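Local atomic coordinates of PAN2-PAN3 deadenylation complex catalytic subunit pan2 (Neurospora crassa, PDB entry 4CZW), a protein that probably shortens the poly(A) tails of mRNA as the catalytic exonuclease subunit of the PAN2-PAN3 deadenylation complex, its USP-like domain being a probably inactive scaffold. Residues A[118-123]-A[135-140]; A[141-146]-A[202-207]; A[266-271]-A[389-394]. One frame throughout, in Å; residues are numbered along the deposited sequence.

Interaction 1 of 3, residues A[118-123]-A[135-140]; sequences SGVLED and KNLTMF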
# COMPACT_ATOMS: atom_id res chain seq x y z
N SER A 118 -20.00 -2.10 -0.66
CA SER A 118 -19.34 -2.75 0.47
C SER A 118 -19.01 -1.76 1.58
O SER A 118 -18.39 -2.12 2.58
CB SER A 118 -18.06 -3.44 0.00
OG SER A 118 -18.34 -4.44 -0.97
N GLY A 119 -19.43 -0.51 1.40
CA GLY A 119 -19.22 0.52 2.40
C GLY A 119 -17.76 0.85 2.64
O GLY A 119 -17.33 0.98 3.79
N VAL A 120 -17.00 0.98 1.56
CA VAL A 120 -15.58 1.27 1.66
C VAL A 120 -15.24 2.61 1.01
O VAL A 120 -14.08 3.03 1.00
CB VAL A 120 -14.73 0.16 1.00
CG1 VAL A 120 -14.97 -1.17 1.70
CG2 VAL A 120 -15.05 0.05 -0.48
N LEU A 121 -16.25 3.27 0.46
CA LEU A 121 -16.08 4.58 -0.15
C LEU A 121 -16.79 5.65 0.67
O LEU A 121 -18.01 5.67 0.76
CB LEU A 121 -16.60 4.57 -1.59
CG LEU A 121 -16.00 3.51 -2.51
CD1 LEU A 121 -16.66 3.54 -3.88
CD2 LEU A 121 -14.50 3.67 -2.63
N GLU A 122 -16.01 6.55 1.27
CA GLU A 122 -16.52 7.51 2.24
C GLU A 122 -17.56 8.47 1.68
O GLU A 122 -18.28 9.14 2.43
CB GLU A 122 -15.36 8.31 2.85
CG GLU A 122 -14.63 9.21 1.86
CD GLU A 122 -13.43 9.90 2.48
OE1 GLU A 122 -13.15 9.66 3.67
OE2 GLU A 122 -12.76 10.68 1.77
N ASP A 123 -17.66 8.55 0.35
CA ASP A 123 -18.63 9.43 -0.29
C ASP A 123 -19.94 8.70 -0.59
O ASP A 123 -20.99 9.32 -0.71
CB ASP A 123 -18.05 10.01 -1.58
CG ASP A 123 -16.90 10.96 -1.33
OD1 ASP A 123 -16.85 11.57 -0.24
OD2 ASP A 123 -16.03 11.10 -2.22
N LYS A 135 -13.23 -1.11 8.87
CA LYS A 135 -13.70 -2.46 9.13
C LYS A 135 -14.12 -3.13 7.84
O LYS A 135 -13.70 -4.25 7.54
CB LYS A 135 -14.87 -2.45 10.11
CG LYS A 135 -14.48 -2.32 11.57
CD LYS A 135 -15.70 -2.20 12.46
CE LYS A 135 -15.31 -2.00 13.91
NZ LYS A 135 -16.50 -1.78 14.77
N ASN A 136 -14.94 -2.43 7.07
CA ASN A 136 -15.41 -2.92 5.79
C ASN A 136 -14.26 -3.11 4.81
O ASN A 136 -14.22 -4.10 4.07
CB ASN A 136 -16.45 -1.96 5.20
CG ASN A 136 -17.71 -1.89 6.03
OD1 ASN A 136 -18.08 -2.85 6.71
ND2 ASN A 136 -18.39 -0.74 5.99
N LEU A 137 -13.33 -2.17 4.80
CA LEU A 137 -12.19 -2.22 3.90
C LEU A 137 -11.29 -3.42 4.21
O LEU A 137 -10.78 -4.07 3.30
CB LEU A 137 -11.37 -0.93 3.98
CG LEU A 137 -10.16 -0.87 3.06
CD1 LEU A 137 -10.59 -0.90 1.60
CD2 LEU A 137 -9.33 0.36 3.35
N THR A 138 -11.10 -3.69 5.49
CA THR A 138 -10.29 -4.83 5.93
C THR A 138 -10.87 -6.13 5.38
O THR A 138 -10.15 -7.00 4.91
CB THR A 138 -10.20 -4.91 7.46
OG1 THR A 138 -9.72 -3.66 7.98
CG2 THR A 138 -9.26 -6.02 7.89
N MSE A 139 -12.20 -6.25 5.45
CA MSE A 139 -12.89 -7.41 4.91
C MSE A 139 -12.89 -7.38 3.38
O MSE A 139 -12.72 -8.41 2.73
CB MSE A 139 -14.32 -7.47 5.44
CG MSE A 139 -14.41 -7.69 6.94
SE MSE A 139 -16.25 -7.80 7.60
CE MSE A 139 -16.81 -5.96 7.31
N PHE A 140 -13.07 -6.19 2.82
CA PHE A 140 -13.10 -6.01 1.37
C PHE A 140 -11.75 -6.33 0.73
O PHE A 140 -11.69 -7.01 -0.29
CB PHE A 140 -13.53 -4.59 1.01
CG PHE A 140 -13.74 -4.36 -0.46
CD1 PHE A 140 -14.92 -4.76 -1.07
CD2 PHE A 140 -12.77 -3.74 -1.23
CE1 PHE A 140 -15.12 -4.55 -2.42
CE2 PHE A 140 -12.97 -3.53 -2.58
CZ PHE A 140 -14.14 -3.93 -3.18
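Ser-118 meets the helix through both its backbone and its side chain: its carbonyl O lies against CB of Asn-136, while its CB and OG sit beside the Phe-140 ring, with CB 3.6 Å from CD1 of Phe-140. The hydroxyl is hydrogen-bonded to the carbonyl O of Asn-114 and meets the ring obliquely. Gly-119, at phi 64°, has a backbone turn that other residues adopt less readily, and its carbonyl O accepts a hydrogen bond from ND2 of Asn-136 at 3.0 Å. The bond is fairly straight, 158° at the hydrogen, and the oxygen lies close to the plane of the amide, although the nitrogen is tilted out of the carbonyl plane. Val-120 divides its two methyls. CG1, anti to the carbonyl carbon (chi1 -61°), is directed to the helix backbone, 3.6 Å from N of Leu-137 and 3.8 Å from CB of Phe-140; CG2 is placed over one face of the Phe-140 ring. Leu-109 of helix 103-109 also touches Phe-140, and Tyr-49 OH bonds to the Val-120 carbonyl. The arrangement is a loop folded back on the helix that follows it, 130-149, within the USP-like pseudo-hydrolase domain.

Interaction 2 of 3, residues A[141-146]-A[202-207]; sequences LFDKIS and TTFVNK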
# COMPACT_ATOMS: atom_id res chain seq x y z
N LEU A 141 -10.68 -5.83 1.34
CA LEU A 141 -9.34 -6.04 0.81
C LEU A 141 -8.91 -7.51 0.89
O LEU A 141 -8.45 -8.07 -0.10
CB LEU A 141 -8.32 -5.18 1.56
CG LEU A 141 -8.16 -3.74 1.06
CD1 LEU A 141 -7.09 -3.01 1.84
CD2 LEU A 141 -7.84 -3.74 -0.43
N PHE A 142 -9.08 -8.12 2.06
CA PHE A 142 -8.71 -9.51 2.26
C PHE A 142 -9.42 -10.44 1.28
O PHE A 142 -8.87 -11.46 0.86
CB PHE A 142 -9.00 -9.94 3.70
CG PHE A 142 -7.85 -9.72 4.64
CD1 PHE A 142 -7.39 -8.44 4.90
CD2 PHE A 142 -7.25 -10.79 5.28
CE1 PHE A 142 -6.34 -8.23 5.77
CE2 PHE A 142 -6.19 -10.58 6.15
CZ PHE A 142 -5.74 -9.30 6.39
N ASP A 143 -10.65 -10.09 0.92
CA ASP A 143 -11.42 -10.87 -0.04
C ASP A 143 -10.91 -10.65 -1.46
O ASP A 143 -10.74 -11.60 -2.22
CB ASP A 143 -12.91 -10.51 0.05
CG ASP A 143 -13.75 -11.29 -0.94
OD1 ASP A 143 -13.39 -12.45 -1.25
OD2 ASP A 143 -14.78 -10.75 -1.40
N LYS A 144 -10.66 -9.39 -1.81
CA LYS A 144 -10.24 -9.04 -3.16
C LYS A 144 -8.83 -9.54 -3.48
O LYS A 144 -8.60 -10.10 -4.55
CB LYS A 144 -10.31 -7.53 -3.36
CG LYS A 144 -11.72 -7.00 -3.55
CD LYS A 144 -12.36 -7.60 -4.80
CE LYS A 144 -13.78 -7.10 -5.00
NZ LYS A 144 -14.40 -7.71 -6.21
N ILE A 145 -7.90 -9.34 -2.56
CA ILE A 145 -6.52 -9.74 -2.80
C ILE A 145 -6.36 -11.26 -2.77
O ILE A 145 -5.38 -11.80 -3.28
CB ILE A 145 -5.55 -9.11 -1.77
CG1 ILE A 145 -5.75 -9.73 -0.38
CG2 ILE A 145 -5.73 -7.61 -1.73
CD1 ILE A 145 -4.78 -9.22 0.66
N SER A 146 -7.33 -11.95 -2.17
CA SER A 146 -7.31 -13.40 -2.11
C SER A 146 -7.55 -13.99 -3.50
O SER A 146 -6.91 -14.97 -3.89
CB SER A 146 -8.35 -13.92 -1.12
OG SER A 146 -8.25 -15.33 -0.97
N THR A 202 -17.23 -19.27 4.82
CA THR A 202 -16.05 -18.55 4.35
C THR A 202 -15.74 -17.37 5.27
O THR A 202 -16.60 -16.53 5.51
CB THR A 202 -16.23 -18.04 2.91
OG1 THR A 202 -16.50 -19.15 2.04
CG2 THR A 202 -14.97 -17.33 2.44
N THR A 203 -14.51 -17.32 5.78
CA THR A 203 -14.12 -16.27 6.71
C THR A 203 -12.72 -15.74 6.43
O THR A 203 -11.74 -16.47 6.56
CB THR A 203 -14.19 -16.75 8.17
OG1 THR A 203 -15.52 -17.18 8.47
CG2 THR A 203 -13.79 -15.64 9.12
N PHE A 204 -12.63 -14.48 6.03
CA PHE A 204 -11.34 -13.82 5.84
C PHE A 204 -10.95 -13.03 7.08
O PHE A 204 -9.80 -13.08 7.53
CB PHE A 204 -11.37 -12.90 4.62
CG PHE A 204 -11.49 -13.62 3.31
CD1 PHE A 204 -10.42 -14.33 2.79
CD2 PHE A 204 -12.67 -13.58 2.59
CE1 PHE A 204 -10.52 -14.99 1.58
CE2 PHE A 204 -12.79 -14.24 1.38
CZ PHE A 204 -11.71 -14.95 0.88
N VAL A 205 -11.91 -12.30 7.63
CA VAL A 205 -11.69 -11.49 8.82
C VAL A 205 -12.68 -11.86 9.92
O VAL A 205 -13.89 -11.89 9.69
CB VAL A 205 -11.81 -9.99 8.51
CG1 VAL A 205 -11.58 -9.16 9.76
CG2 VAL A 205 -10.82 -9.59 7.42
N ASN A 206 -12.17 -12.13 11.12
CA ASN A 206 -13.02 -12.50 12.24
C ASN A 206 -13.43 -11.31 13.10
O ASN A 206 -12.78 -10.26 13.08
CB ASN A 206 -12.32 -13.54 13.11
CG ASN A 206 -12.24 -14.90 12.44
OD1 ASN A 206 -11.23 -15.24 11.82
ND2 ASN A 206 -13.30 -15.68 12.57
N LYS A 207 -14.52 -11.47 13.84
CA LYS A 207 -15.03 -10.42 14.71
C LYS A 207 -15.02 -10.86 16.17
O LYS A 207 -15.40 -11.99 16.48
CB LYS A 207 -16.45 -10.02 14.30
CG LYS A 207 -16.58 -9.58 12.85
CD LYS A 207 -18.03 -9.24 12.52
CE LYS A 207 -18.19 -8.83 11.07
NZ LYS A 207 -19.60 -8.49 10.74
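Residues 141-146 of helix 130-149 and the chain 202-207 come nearest at Phe-142 and Phe-204, whose CA atoms are 6.2 Å apart, with the second segment mostly loop before it enters the short strand 206-207. Phe-204 carries the contact by laying one face of its ring on the helix backbone. CA of Asp-143 stands above that face, 4.0 Å from the ring centroid and 16° from its normal, a CH-pi contact. The carbonyl O of Phe-142 lies over the same face, offset toward the rim and 3.8 Å from CD1 of Phe-204. Asp-143 then reaches along the ring: with CG anti to the backbone N (chi1 180°), its OD1 comes to 3.2 Å from CE2 of Phe-204, and the carboxylate is turned 33° from the ring plane. One helical turn on from Phe-142, Ser-146 brings CB and OG to CE1 of Phe-204, the hydroxyl approaching obliquely.

The contact joins helix 130-149 of the USP-like domain to the chain that leads into strand 206-207, which pairs in parallel with strand 266-270 of the mixed sheet. Closer to that sheet the packing becomes mainly apolar. CB of Phe-142 is 3.9 Å from CB of Phe-204, and CG2 of Val-205 lies over one face of the Phe-142 ring, 4.1 Å from CG of Phe-142, the two side chains crossing at about a right angle. The Phe-142 ring continues to Ala-268, and Val-205 reaches Cys-270, both on strand 266-270. Leu-141 and Ile-145 of the same helix pack on helix 81-94, while Glu-181 also touches Phe-204.

Interaction 3 of 3, residues A[266-271]-A[389-394]; sequences VLALCT and VVMFQV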
# COMPACT_ATOMS: atom_id res chain seq x y z
N VAL A 266 -2.28 -15.30 8.86
CA VAL A 266 -2.50 -13.89 9.17
C VAL A 266 -3.86 -13.73 9.82
O VAL A 266 -4.89 -13.99 9.20
CB VAL A 266 -2.41 -13.00 7.92
CG1 VAL A 266 -2.75 -11.56 8.27
CG2 VAL A 266 -1.02 -13.09 7.31
N LEU A 267 -3.87 -13.29 11.08
CA LEU A 267 -5.11 -13.21 11.85
C LEU A 267 -5.59 -11.77 12.01
O LEU A 267 -5.16 -11.06 12.93
CB LEU A 267 -4.92 -13.86 13.22
CG LEU A 267 -6.17 -14.03 14.08
CD1 LEU A 267 -7.18 -14.93 13.38
CD2 LEU A 267 -5.81 -14.59 15.45
N ALA A 268 -6.48 -11.34 11.13
CA ALA A 268 -7.09 -10.02 11.22
C ALA A 268 -8.34 -10.06 12.08
O ALA A 268 -9.19 -10.94 11.91
CB ALA A 268 -7.41 -9.48 9.83
N LEU A 269 -8.46 -9.12 13.01
CA LEU A 269 -9.56 -9.14 13.97
C LEU A 269 -10.27 -7.79 14.09
O LEU A 269 -9.63 -6.75 14.27
CB LEU A 269 -9.04 -9.56 15.35
CG LEU A 269 -8.37 -10.93 15.45
CD1 LEU A 269 -7.81 -11.14 16.85
CD2 LEU A 269 -9.36 -12.03 15.09
N CYS A 270 -11.59 -7.81 13.98
CA CYS A 270 -12.41 -6.63 14.21
C CYS A 270 -12.92 -6.62 15.65
O CYS A 270 -13.52 -7.60 16.11
CB CYS A 270 -13.58 -6.56 13.23
SG CYS A 270 -13.10 -6.22 11.53
N THR A 271 -12.67 -5.53 16.36
CA THR A 271 -12.99 -5.44 17.78
C THR A 271 -14.49 -5.39 18.05
O THR A 271 -14.96 -5.91 19.06
CB THR A 271 -12.33 -4.21 18.43
OG1 THR A 271 -12.74 -3.03 17.72
CG2 THR A 271 -10.82 -4.33 18.38
N VAL A 389 -9.19 -2.41 14.44
CA VAL A 389 -8.69 -3.62 13.81
C VAL A 389 -7.39 -4.07 14.47
O VAL A 389 -6.47 -3.27 14.65
CB VAL A 389 -8.45 -3.43 12.30
CG1 VAL A 389 -8.02 -4.73 11.66
CG2 VAL A 389 -9.71 -2.89 11.63
N VAL A 390 -7.32 -5.34 14.85
CA VAL A 390 -6.13 -5.90 15.48
C VAL A 390 -5.51 -6.96 14.58
O VAL A 390 -6.20 -7.86 14.10
CB VAL A 390 -6.46 -6.50 16.86
CG1 VAL A 390 -5.21 -7.11 17.48
CG2 VAL A 390 -7.04 -5.44 17.77
N MSE A 391 -4.20 -6.86 14.35
CA MSE A 391 -3.53 -7.74 13.41
C MSE A 391 -2.51 -8.67 14.07
O MSE A 391 -1.54 -8.22 14.67
CB MSE A 391 -2.83 -6.92 12.33
CG MSE A 391 -2.26 -7.74 11.18
SE MSE A 391 -3.64 -8.37 9.96
CE MSE A 391 -4.26 -6.66 9.27
N PHE A 392 -2.75 -9.97 13.95
CA PHE A 392 -1.79 -10.98 14.40
C PHE A 392 -1.25 -11.77 13.22
O PHE A 392 -1.93 -11.94 12.21
CB PHE A 392 -2.44 -11.94 15.40
CG PHE A 392 -2.62 -11.37 16.77
CD1 PHE A 392 -1.61 -11.45 17.71
CD2 PHE A 392 -3.82 -10.77 17.14
CE1 PHE A 392 -1.77 -10.93 18.98
CE2 PHE A 392 -3.99 -10.25 18.41
CZ PHE A 392 -2.96 -10.33 19.33
N GLN A 393 -0.02 -12.25 13.34
CA GLN A 393 0.53 -13.20 12.39
C GLN A 393 1.33 -14.24 13.15
O GLN A 393 1.75 -14.00 14.28
CB GLN A 393 1.40 -12.51 11.33
CG GLN A 393 2.85 -12.28 11.76
CD GLN A 393 3.77 -12.11 10.57
OE1 GLN A 393 3.33 -11.98 9.43
NE2 GLN A 393 5.08 -12.10 10.83
N VAL A 394 1.54 -15.40 12.53
CA VAL A 394 2.29 -16.48 13.17
C VAL A 394 3.72 -16.02 13.47
O VAL A 394 4.38 -15.42 12.62
CB VAL A 394 2.30 -17.75 12.30
CG1 VAL A 394 0.92 -18.40 12.29
CG2 VAL A 394 2.74 -17.44 10.88
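Met-391, a selenomethionine, has CG anti to its backbone N but is bent at both chi2 (75°) and chi3, which carries SE over to the other strand, where it meets CG1 of Val-266 at 3.7 Å and CB of Ala-268 at 3.9 Å. Phe-392 turns the other way, with CG beside the backbone N (chi1 -76°). Its ring meets Leu-269 obliquely, CD2 of Phe-392 lying 4.0 Å from CD1 of Leu-269.

Strands 266-270 and 389-394 run antiparallel, at 165° between their directions. Two hydrogen-bonded pairs hold them together. In the pair of Leu-267 with Phe-392, N of Leu-267 gives a bond to O of Phe-392 at 2.6 Å, and N of Phe-392 returns one to O of Leu-267 at 2.8 Å. The pair of Leu-269 with Val-390 is joined in the same reciprocal way. A CA-H of Val-389 adds a contact to O of Leu-269, at 3.3 Å from CA of Val-389. The non-hydrogen-bonded pairs, Val-266 with Gln-393, Ala-268 with Met-391 and Cys-270 with Val-389, put their side chains on the Met-391 face; the two hydrogen-bonded pairs put theirs on the Phe-392 face. There CB of Leu-267 and CB of Phe-392 lie side by side at 3.8 Å. Past the strand end, the side chains of Thr-271 and Val-390 cross at about a right angle with their CG2 methyls in contact, while the Thr-271 hydroxyl turns to the carbonyls of Pro-387 and Val-388.

The pair lies within a mixed sheet: strand 206-207 flanks 266-270, and strand 321-334 flanks 385-394. On the Met-391 face, Val-389 touches Thr-138 of helix 130-149, and Val-266 touches helix 61-71; on the other, Val-390 and Phe-392 rest on Leu-325.

Interactions 1 and 2 share helix 130-149: a preceding loop lies on it in the first, the chain entering strand 206-207 in the second. They also touch directly, CG of Met-139 packing on CB of Val-205 at 3.8 Å. Interaction 3 is a strand pair in the sheet to which strand 206-207 belongs, Asn-206 O and Cys-270 N forming a probable hydrogen bond at 2.9 Å. Interaction 3 is buried throughout and rests on paired backbone bonds with apolar side chains. Interaction 2, also buried, relies on ring and methyl packing. Interaction 1 is only partly buried and mixes one side-chain amide bond with apolar contacts. All three belong to the USP-like domain.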